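PDB 3H6E: carbohydrate kinase, FGGY from Novosphingobium aromaticivorans, which probably transfers a phosphate group from a nucleoside triphosphate such as ATP to a carbohydrate substrate. Local coordinates for residues A[78-82]-A[129-133]; A[133-137]-A[192-197]; A[260-266]-A[293-299]. One frame throughout, in Å; residues are numbered along the deposited sequence.

Overall arrangement
Following the chain from the N terminus, contact 1 closes the first loop. It joins the start of strand 81-85 to the first turn of helix 129-139. Contact 2 opens where contact 1 ends. It shares L133 and brings the same helix against the loop that follows helix 187-191. Their centres lie 10 Å apart, and G130 O lies 3.2 Å from W194 CH2. The two loops run in series and neither encloses the other. Contact 3 closes later, in the C-terminal FGGY domain, and pairs strands 261-266 and 292-298. Its centre is about 21 Å from that of contact 1 and 28 Å from that of contact 2.

Contact 1 (A[78-82]-A[129-133]); sequences GAGIA and IGSQL
A79 and I129 bring the two backbones closest, with their CA atoms 5.4 Å apart, where the turn leading into strand 81-85 meets the first turn of helix 129-139. I129 carries much of the contact. Its CG1 lies beside the backbone N and anti to the carbonyl carbon (chi1 -78°). That branch reaches the turn, and I129 CG1 sits 3.8 Å from A79 CA. The chain then runs on extended, so that I129 CD1 ends 3.9 Å from G80 O. The other branch faces the strand. I129 CG2 packs on I81 CB at 3.9 Å.

I81 points at the helix and spreads the contact further along it. Its CG2 lies between the backbone N and the carbonyl carbon, because CG1 takes the position anti to N (chi1 -172°). I81 CG2 meets L133 CD1 at 4.0 Å, one helical turn on from I129. The two side chains cross at about a right angle. The side chain of Q132 also passes I81, running in the opposite direction, and its amide end lies beside the carbonyl of A79.

Around this patch, A79 touches Y96 and I81 touches F198. The backbone of G80 bonds to W152, and that of A82 bonds to L150 in the neighbouring strand 148-151. The contact thus lays helix 129-139, part of the N-terminal domain of the FGGY fold, against one end of a small antiparallel sheet. All the touching residues are buried. The chemistry is mainly branched aliphatic packing. The position of the helix against the turn therefore appears to rest largely on the fit of I129, I81 and L133.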
loop_
_atom_site.group_PDB
_atom_site.type_symbol
_atom_site.label_atom_id
_atom_site.label_comp_id
_atom_site.label_asym_id
_atom_site.label_seq_id
_atom_site.Cartn_x
_atom_site.Cartn_y
_atom_site.Cartn_z
ATOM N N GLY A 78 -2.896 -6.917 -0.612
ATOM C CA GLY A 78 -1.840 -7.804 -1.066
ATOM C C GLY A 78 -1.555 -8.951 -0.116
ATOM O O GLY A 78 -2.224 -9.111 0.906
ATOM N N ALA A 79 -0.547 -9.747 -0.457
ATOM C CA ALA A 79 -0.165 -10.893 0.355
ATOM C C ALA A 79 -1.334 -11.862 0.498
ATOM O O ALA A 79 -1.456 -12.560 1.502
ATOM C CB ALA A 79 0.337 -10.440 1.715
ATOM N N GLY A 80 -2.188 -11.895 -0.520
ATOM C CA GLY A 80 -3.306 -12.820 -0.569
ATOM C C GLY A 80 -3.292 -13.621 -1.860
ATOM O O GLY A 80 -3.222 -13.063 -2.956
ATOM N N ILE A 81 -3.348 -14.940 -1.731
ATOM C CA ILE A 81 -3.296 -15.816 -2.892
ATOM C C ILE A 81 -4.405 -16.859 -2.819
ATOM O O ILE A 81 -4.717 -17.376 -1.749
ATOM C CB ILE A 81 -1.925 -16.510 -3.008
ATOM C CG1 ILE A 81 -1.813 -17.259 -4.338
ATOM C CG2 ILE A 81 -1.694 -17.434 -1.824
ATOM C CD1 ILE A 81 -1.780 -16.355 -5.544
ATOM N N ALA A 82 -5.012 -17.153 -3.963
ATOM C CA ALA A 82 -6.126 -18.090 -4.008
ATOM C C ALA A 82 -5.844 -19.227 -4.979
ATOM O O ALA A 82 -5.194 -19.031 -6.009
ATOM C CB ALA A 82 -7.411 -17.365 -4.385
ATOM N N ILE A 129 4.027 -13.963 -0.424
ATOM C CA ILE A 129 3.137 -15.003 -0.927
ATOM C C ILE A 129 3.881 -16.332 -1.103
ATOM O O ILE A 129 3.332 -17.404 -0.835
ATOM C CB ILE A 129 2.433 -14.578 -2.227
ATOM C CG1 ILE A 129 1.269 -13.632 -1.904
ATOM C CG2 ILE A 129 1.927 -15.796 -2.980
ATOM C CD1 ILE A 129 0.698 -12.901 -3.116
ATOM N N GLY A 130 5.137 -16.252 -1.530
ATOM C CA GLY A 130 5.974 -17.432 -1.677
ATOM C C GLY A 130 6.000 -18.304 -0.432
ATOM O O GLY A 130 5.922 -19.531 -0.521
ATOM N N SER A 131 6.106 -17.673 0.733
ATOM C CA SER A 131 6.097 -18.402 2.000
ATOM C C SER A 131 4.827 -19.227 2.168
ATOM O O SER A 131 4.874 -20.369 2.619
ATOM C CB SER A 131 6.246 -17.437 3.177
ATOM O OG SER A 131 7.452 -16.704 3.083
ATOM N N GLN A 132 3.688 -18.639 1.813
ATOM C CA GLN A 132 2.413 -19.341 1.882
ATOM C C GLN A 132 2.421 -20.541 0.943
ATOM O O GLN A 132 2.111 -21.658 1.351
ATOM C CB GLN A 132 1.265 -18.408 1.502
ATOM C CG GLN A 132 1.144 -17.170 2.356
ATOM C CD GLN A 132 -0.124 -16.405 2.065
ATOM O OE1 GLN A 132 -0.144 -15.175 2.100
ATOM N NE2 GLN A 132 -1.192 -17.131 1.764
ATOM N N LEU A 133 2.771 -20.291 -0.316
ATOM C CA LEU A 133 2.891 -21.339 -1.323
ATOM C C LEU A 133 3.807 -22.456 -0.843
ATOM O O LEU A 133 3.448 -23.631 -0.907
ATOM C CB LEU A 133 3.415 -20.759 -2.640
ATOM C CG LEU A 133 2.376 -20.385 -3.701
ATOM C CD1 LEU A 133 1.021 -20.111 -3.079
ATOM C CD2 LEU A 133 2.843 -19.205 -4.553
#

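Contact 2 (A[133-137]-A[192-197])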
loop_
_atom_site.group_PDB
_atom_site.type_symbol
_atom_site.label_atom_id
_atom_site.label_comp_id
_atom_site.label_asym_id
_atom_site.label_seq_id
_atom_site.Cartn_x
_atom_site.Cartn_y
_atom_site.Cartn_z
ATOM N N LEU A 133 2.771 -20.291 -0.316
ATOM C CA LEU A 133 2.891 -21.339 -1.323
ATOM C C LEU A 133 3.807 -22.456 -0.843
ATOM O O LEU A 133 3.448 -23.631 -0.907
ATOM C CB LEU A 133 3.415 -20.759 -2.640
ATOM C CG LEU A 133 2.376 -20.385 -3.701
ATOM C CD1 LEU A 133 1.021 -20.111 -3.079
ATOM C CD2 LEU A 133 2.843 -19.205 -4.553
ATOM N N TRP A 134 4.989 -22.083 -0.358
ATOM C CA TRP A 134 5.954 -23.055 0.148
ATOM C C TRP A 134 5.296 -23.992 1.151
ATOM O O TRP A 134 5.358 -25.213 1.016
ATOM C CB TRP A 134 7.127 -22.335 0.812
ATOM C CG TRP A 134 8.219 -23.250 1.270
ATOM C CD1 TRP A 134 8.386 -23.766 2.526
ATOM C CD2 TRP A 134 9.301 -23.756 0.481
ATOM N NE1 TRP A 134 9.503 -24.559 2.563
ATOM C CE2 TRP A 134 10.083 -24.573 1.320
ATOM C CE3 TRP A 134 9.685 -23.600 -0.855
ATOM C CZ2 TRP A 134 11.228 -25.232 0.867
ATOM C CZ3 TRP A 134 10.822 -24.250 -1.301
ATOM C CH2 TRP A 134 11.581 -25.056 -0.443
ATOM N N TRP A 135 4.666 -23.400 2.159
ATOM C CA TRP A 135 3.981 -24.156 3.197
ATOM C C TRP A 135 2.857 -24.989 2.601
ATOM O O TRP A 135 2.809 -26.202 2.786
ATOM C CB TRP A 135 3.433 -23.204 4.259
ATOM C CG TRP A 135 2.989 -23.878 5.510
ATOM C CD1 TRP A 135 3.405 -25.089 5.985
ATOM C CD2 TRP A 135 2.065 -23.364 6.476
ATOM N NE1 TRP A 135 2.783 -25.369 7.176
ATOM C CE2 TRP A 135 1.959 -24.324 7.503
ATOM C CE3 TRP A 135 1.313 -22.188 6.569
ATOM C CZ2 TRP A 135 1.128 -24.146 8.607
ATOM C CZ3 TRP A 135 0.490 -22.014 7.666
ATOM C CH2 TRP A 135 0.404 -22.988 8.671
ATOM N N LEU A 136 1.960 -24.332 1.873
ATOM C CA LEU A 136 0.838 -25.014 1.234
ATOM C C LEU A 136 1.262 -26.254 0.443
ATOM O O LEU A 136 0.522 -27.232 0.373
ATOM C CB LEU A 136 0.064 -24.046 0.336
ATOM C CG LEU A 136 -0.847 -23.067 1.076
ATOM C CD1 LEU A 136 -1.407 -22.025 0.126
ATOM C CD2 LEU A 136 -1.970 -23.816 1.779
ATOM N N ASP A 137 2.447 -26.207 -0.156
ATOM C CA ASP A 137 2.957 -27.345 -0.911
ATOM C C ASP A 137 3.141 -28.559 -0.003
ATOM O O ASP A 137 3.137 -29.697 -0.471
ATOM C CB ASP A 137 4.272 -26.997 -1.616
ATOM C CG ASP A 137 4.059 -26.424 -3.015
ATOM O OD1 ASP A 137 2.933 -26.535 -3.546
ATOM O OD2 ASP A 137 5.022 -25.870 -3.591
ATOM N N LEU A 192 10.401 -23.622 -9.296
ATOM C CA LEU A 192 9.548 -24.477 -8.475
ATOM C C LEU A 192 8.284 -24.922 -9.203
ATOM O O LEU A 192 7.523 -25.744 -8.693
ATOM C CB LEU A 192 9.162 -23.753 -7.186
ATOM C CG LEU A 192 10.279 -23.430 -6.194
ATOM C CD1 LEU A 192 9.753 -22.515 -5.099
ATOM C CD2 LEU A 192 10.874 -24.701 -5.600
ATOM N N GLY A 193 8.052 -24.373 -10.389
ATOM C CA GLY A 193 6.848 -24.686 -11.134
ATOM C C GLY A 193 5.654 -23.867 -10.676
ATOM O O GLY A 193 4.525 -24.117 -11.095
ATOM N N TRP A 194 5.898 -22.882 -9.814
ATOM C CA TRP A 194 4.825 -22.014 -9.336
ATOM C C TRP A 194 4.306 -21.096 -10.440
ATOM O O TRP A 194 3.098 -20.897 -10.578
ATOM C CB TRP A 194 5.283 -21.186 -8.132
ATOM C CG TRP A 194 5.476 -21.995 -6.874
ATOM C CD1 TRP A 194 5.144 -23.304 -6.681
ATOM C CD2 TRP A 194 6.013 -21.529 -5.628
ATOM N NE1 TRP A 194 5.456 -23.688 -5.397
ATOM C CE2 TRP A 194 5.988 -22.615 -4.730
ATOM C CE3 TRP A 194 6.517 -20.301 -5.187
ATOM C CZ2 TRP A 194 6.450 -22.513 -3.419
ATOM C CZ3 TRP A 194 6.973 -20.200 -3.885
ATOM C CH2 TRP A 194 6.937 -21.300 -3.017
ATOM N N ALA A 195 5.225 -20.542 -11.225
ATOM C CA ALA A 195 4.862 -19.612 -12.290
ATOM C C ALA A 195 3.897 -20.243 -13.288
ATOM O O ALA A 195 3.032 -19.567 -13.842
ATOM C CB ALA A 195 6.109 -19.107 -13.004
ATOM N N ALA A 196 4.047 -21.545 -13.503
ATOM C CA ALA A 196 3.216 -22.261 -14.464
ATOM C C ALA A 196 1.788 -22.462 -13.962
ATOM O O ALA A 196 0.877 -22.729 -14.748
ATOM C CB ALA A 196 3.852 -23.602 -14.815
ATOM N N ARG A 197 1.595 -22.338 -12.652
ATOM C CA ARG A 197 0.277 -22.531 -12.052
ATOM C C ARG A 197 -0.600 -21.277 -12.116
ATOM O O ARG A 197 -1.817 -21.364 -11.952
ATOM C CB ARG A 197 0.410 -22.967 -10.595
ATOM C CG ARG A 197 1.205 -24.240 -10.372
ATOM C CD ARG A 197 1.324 -24.506 -8.877
ATOM N NE ARG A 197 2.184 -25.640 -8.560
ATOM C CZ ARG A 197 2.510 -25.998 -7.321
ATOM N NH1 ARG A 197 2.052 -25.304 -6.284
ATOM N NH2 ARG A 197 3.297 -27.046 -7.115
#
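L133 lies over one face of the W194 indole. Its CB is 3.5 Å from the centroid of the six-membered ring and 11° off the normal, a CH-pi contact. L133 CD2 follows across the same ring, 3.9 Å from W194 CE3. W134 comes next. Its CG is anti to the backbone N (chi1 -176°), which sets the indole beside L192. W134 CZ3 approaches L192 CD1 at 4.3 Å, and W134 CB lies in plane at the edge of W194. L192 CD1 covers the face of W194 opposite L133. D137, one turn beyond L133, supplies the polar end. D137 OD2 accepts a hydrogen bond of 2.9 Å from W194 NE1, with the donor 22° out of the carboxylate plane. D137 OD1 uses its syn lone pair to take R197 NH1 at 3.1 Å in a nearly straight hydrogen bond that is part of a salt bridge. The carboxylate is thus held through both oxygens, and this should fix its rotation. A leucine in place of W194 would probably leave D137 OD2 without its indole N-H and open a gap between L133 and L192. G193 ends helix 187-191 in a Schellman motif. Helix 102-109 touches W134 and W194, helix 141-145 reaches D137 and R197 through M144, and strand 148-151 meets L133 and R197 through L149.

Contact 3 (A[260-266]-A[293-299]); sequences WFIAMRL and VPSARFM
V293 packs its CG1 against M264 CB at 4.0 Å, while its carbonyl takes a bond from S295 OG. P294 O accepts a nearly straight bond from R265 N at 2.9 Å. S295 faces M264 in a non-hydrogen-bonded pair. A296 and A263 then form a hydrogen-bonded pair, with A263 N 2.9 Å from A296 O. Their methyls point to the face covered by helix 363-384. This is an antiparallel pairing at 169° inside the mixed sheet of the C-terminal domain, of the actin-like ATPase fold. Strands 282-286 and 252-256 flank the pair. R297 sits on the other face beside I262, and bends at chi2 and chi3 (70° and 81°). This turn carries its guanidinium to the W260 ring, with R297 CZ 4.0 Å from the six-membered centroid in an off-centre cation-pi contact. R297 NE also forms a salt bridge with D281. F298 pairs with F261 through two backbone bonds, and their rings meet obliquely, centroids 5.2 Å apart. M299, a selenomethionine at the N-cap position of helix 300-308, covers the W260 face opposite R297. Its SE lies obliquely, 4.3 Å from the six-membered centroid, in a Met-aromatic contact.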
loop_
_atom_site.group_PDB
_atom_site.type_symbol
_atom_site.label_atom_id
_atom_site.label_comp_id
_atom_site.label_asym_id
_atom_site.label_seq_id
_atom_site.Cartn_x
_atom_site.Cartn_y
_atom_site.Cartn_z
ATOM N N TRP A 260 2.729 2.968 9.364
ATOM C CA TRP A 260 3.851 2.942 8.440
ATOM C C TRP A 260 3.868 4.193 7.564
ATOM O O TRP A 260 2.848 4.580 6.991
ATOM C CB TRP A 260 3.782 1.704 7.541
ATOM C CG TRP A 260 4.218 0.433 8.197
ATOM C CD1 TRP A 260 3.431 -0.454 8.880
ATOM C CD2 TRP A 260 5.545 -0.106 8.224
ATOM N NE1 TRP A 260 4.190 -1.506 9.337
ATOM C CE2 TRP A 260 5.490 -1.318 8.946
ATOM C CE3 TRP A 260 6.776 0.320 7.712
ATOM C CZ2 TRP A 260 6.617 -2.109 9.165
ATOM C CZ3 TRP A 260 7.895 -0.467 7.934
ATOM C CH2 TRP A 260 7.808 -1.666 8.653
ATOM N N PHE A 261 5.033 4.823 7.473
ATOM C CA PHE A 261 5.271 5.857 6.481
ATOM C C PHE A 261 5.908 5.178 5.274
ATOM O O PHE A 261 6.976 4.581 5.390
ATOM C CB PHE A 261 6.219 6.920 7.032
ATOM C CG PHE A 261 5.581 7.865 8.006
ATOM C CD1 PHE A 261 4.634 7.419 8.915
ATOM C CD2 PHE A 261 5.954 9.200 8.034
ATOM C CE1 PHE A 261 4.057 8.292 9.818
ATOM C CE2 PHE A 261 5.384 10.077 8.938
ATOM C CZ PHE A 261 4.433 9.626 9.829
ATOM N N ILE A 262 5.247 5.249 4.124
ATOM C CA ILE A 262 5.733 4.561 2.935
ATOM C C ILE A 262 5.884 5.496 1.746
ATOM O O ILE A 262 4.926 6.137 1.321
ATOM C CB ILE A 262 4.810 3.396 2.531
ATOM C CG1 ILE A 262 4.616 2.435 3.704
ATOM C CG2 ILE A 262 5.379 2.660 1.323
ATOM C CD1 ILE A 262 3.668 1.297 3.409
ATOM N N ALA A 263 7.100 5.565 1.216
ATOM C CA ALA A 263 7.375 6.352 0.026
ATOM C C ALA A 263 7.329 5.461 -1.208
ATOM O O ALA A 263 8.126 4.532 -1.342
ATOM C CB ALA A 263 8.728 7.036 0.140
HETATM N N MSE A 264 6.389 5.746 -2.105
HETATM C CA MSE A 264 6.289 5.020 -3.361
HETATM C C MSE A 264 6.519 5.970 -4.525
HETATM O O MSE A 264 5.707 6.861 -4.786
HETATM C CB MSE A 264 4.923 4.357 -3.477
HETATM C CG MSE A 264 4.597 3.437 -2.307
HETATM SE SE MSE A 264 2.785 2.727 -2.403
HETATM C CE MSE A 264 2.988 1.582 -3.970
ATOM N N ARG A 265 7.636 5.783 -5.218
ATOM C CA ARG A 265 8.012 6.683 -6.297
ATOM C C ARG A 265 7.538 6.197 -7.663
ATOM O O ARG A 265 7.580 5.006 -7.963
ATOM C CB ARG A 265 9.528 6.886 -6.319
ATOM C CG ARG A 265 10.032 7.572 -7.571
ATOM C CD ARG A 265 11.541 7.654 -7.596
ATOM N NE ARG A 265 12.011 8.222 -8.853
ATOM C CZ ARG A 265 13.278 8.239 -9.251
ATOM N NH1 ARG A 265 14.225 7.714 -8.492
ATOM N NH2 ARG A 265 13.593 8.780 -10.417
ATOM N N LEU A 266 7.088 7.136 -8.486
ATOM C CA LEU A 266 6.702 6.846 -9.861
ATOM C C LEU A 266 7.729 7.473 -10.791
ATOM O O LEU A 266 7.549 8.601 -11.250
ATOM C CB LEU A 266 5.315 7.415 -10.154
ATOM C CG LEU A 266 4.234 7.041 -9.137
ATOM C CD1 LEU A 266 2.999 7.930 -9.268
ATOM C CD2 LEU A 266 3.872 5.571 -9.264
ATOM N N VAL A 293 8.143 0.344 -9.138
ATOM C CA VAL A 293 7.782 1.410 -8.219
ATOM C C VAL A 293 8.693 1.351 -7.002
ATOM O O VAL A 293 8.372 0.690 -6.012
ATOM C CB VAL A 293 6.327 1.265 -7.757
ATOM C CG1 VAL A 293 6.000 2.275 -6.661
ATOM C CG2 VAL A 293 5.377 1.396 -8.940
ATOM N N PRO A 294 9.845 2.031 -7.079
ATOM C CA PRO A 294 10.806 2.035 -5.972
ATOM C C PRO A 294 10.149 2.521 -4.686
ATOM O O PRO A 294 9.437 3.526 -4.698
ATOM C CB PRO A 294 11.873 3.028 -6.441
ATOM C CG PRO A 294 11.797 2.981 -7.926
ATOM C CD PRO A 294 10.341 2.775 -8.246
ATOM N N SER A 295 10.390 1.806 -3.590
ATOM C CA SER A 295 9.724 2.101 -2.328
ATOM C C SER A 295 10.677 2.074 -1.140
ATOM O O SER A 295 11.643 1.319 -1.124
ATOM C CB SER A 295 8.588 1.105 -2.091
ATOM O OG SER A 295 7.816 0.936 -3.270
ATOM N N ALA A 296 10.390 2.906 -0.146
ATOM C CA ALA A 296 11.136 2.902 1.106
ATOM C C ALA A 296 10.180 3.222 2.240
ATOM O O ALA A 296 9.429 4.193 2.161
ATOM C CB ALA A 296 12.258 3.917 1.062
ATOM N N ARG A 297 10.190 2.406 3.288
ATOM C CA ARG A 297 9.348 2.683 4.447
ATOM C C ARG A 297 10.098 2.766 5.772
ATOM O O ARG A 297 11.277 2.421 5.875
ATOM C CB ARG A 297 8.176 1.689 4.566
ATOM C CG ARG A 297 8.240 0.452 3.681
ATOM C CD ARG A 297 9.324 -0.522 4.105
ATOM N NE ARG A 297 8.948 -1.401 5.216
ATOM C CZ ARG A 297 8.196 -2.494 5.091
ATOM N NH1 ARG A 297 7.700 -2.826 3.907
ATOM N NH2 ARG A 297 7.924 -3.250 6.149
ATOM N N PHE A 298 9.380 3.257 6.773
ATOM C CA PHE A 298 9.804 3.214 8.163
ATOM C C PHE A 298 8.542 3.423 8.991
ATOM O O PHE A 298 7.591 4.051 8.527
ATOM C CB PHE A 298 10.869 4.277 8.469
ATOM C CG PHE A 298 10.337 5.679 8.555
ATOM C CD1 PHE A 298 10.053 6.400 7.406
ATOM C CD2 PHE A 298 10.147 6.290 9.786
ATOM C CE1 PHE A 298 9.571 7.698 7.483
ATOM C CE2 PHE A 298 9.668 7.588 9.870
ATOM C CZ PHE A 298 9.378 8.292 8.712
HETATM N N MSE A 299 8.518 2.878 10.199
HETATM C CA MSE A 299 7.300 2.899 10.997
HETATM C C MSE A 299 7.087 4.226 11.701
HETATM O O MSE A 299 7.011 4.287 12.927
HETATM C CB MSE A 299 7.296 1.746 11.994
HETATM C CG MSE A 299 6.817 0.448 11.378
HETATM SE SE MSE A 299 6.301 -0.850 12.723
HETATM C CE MSE A 299 8.082 -1.482 13.160
#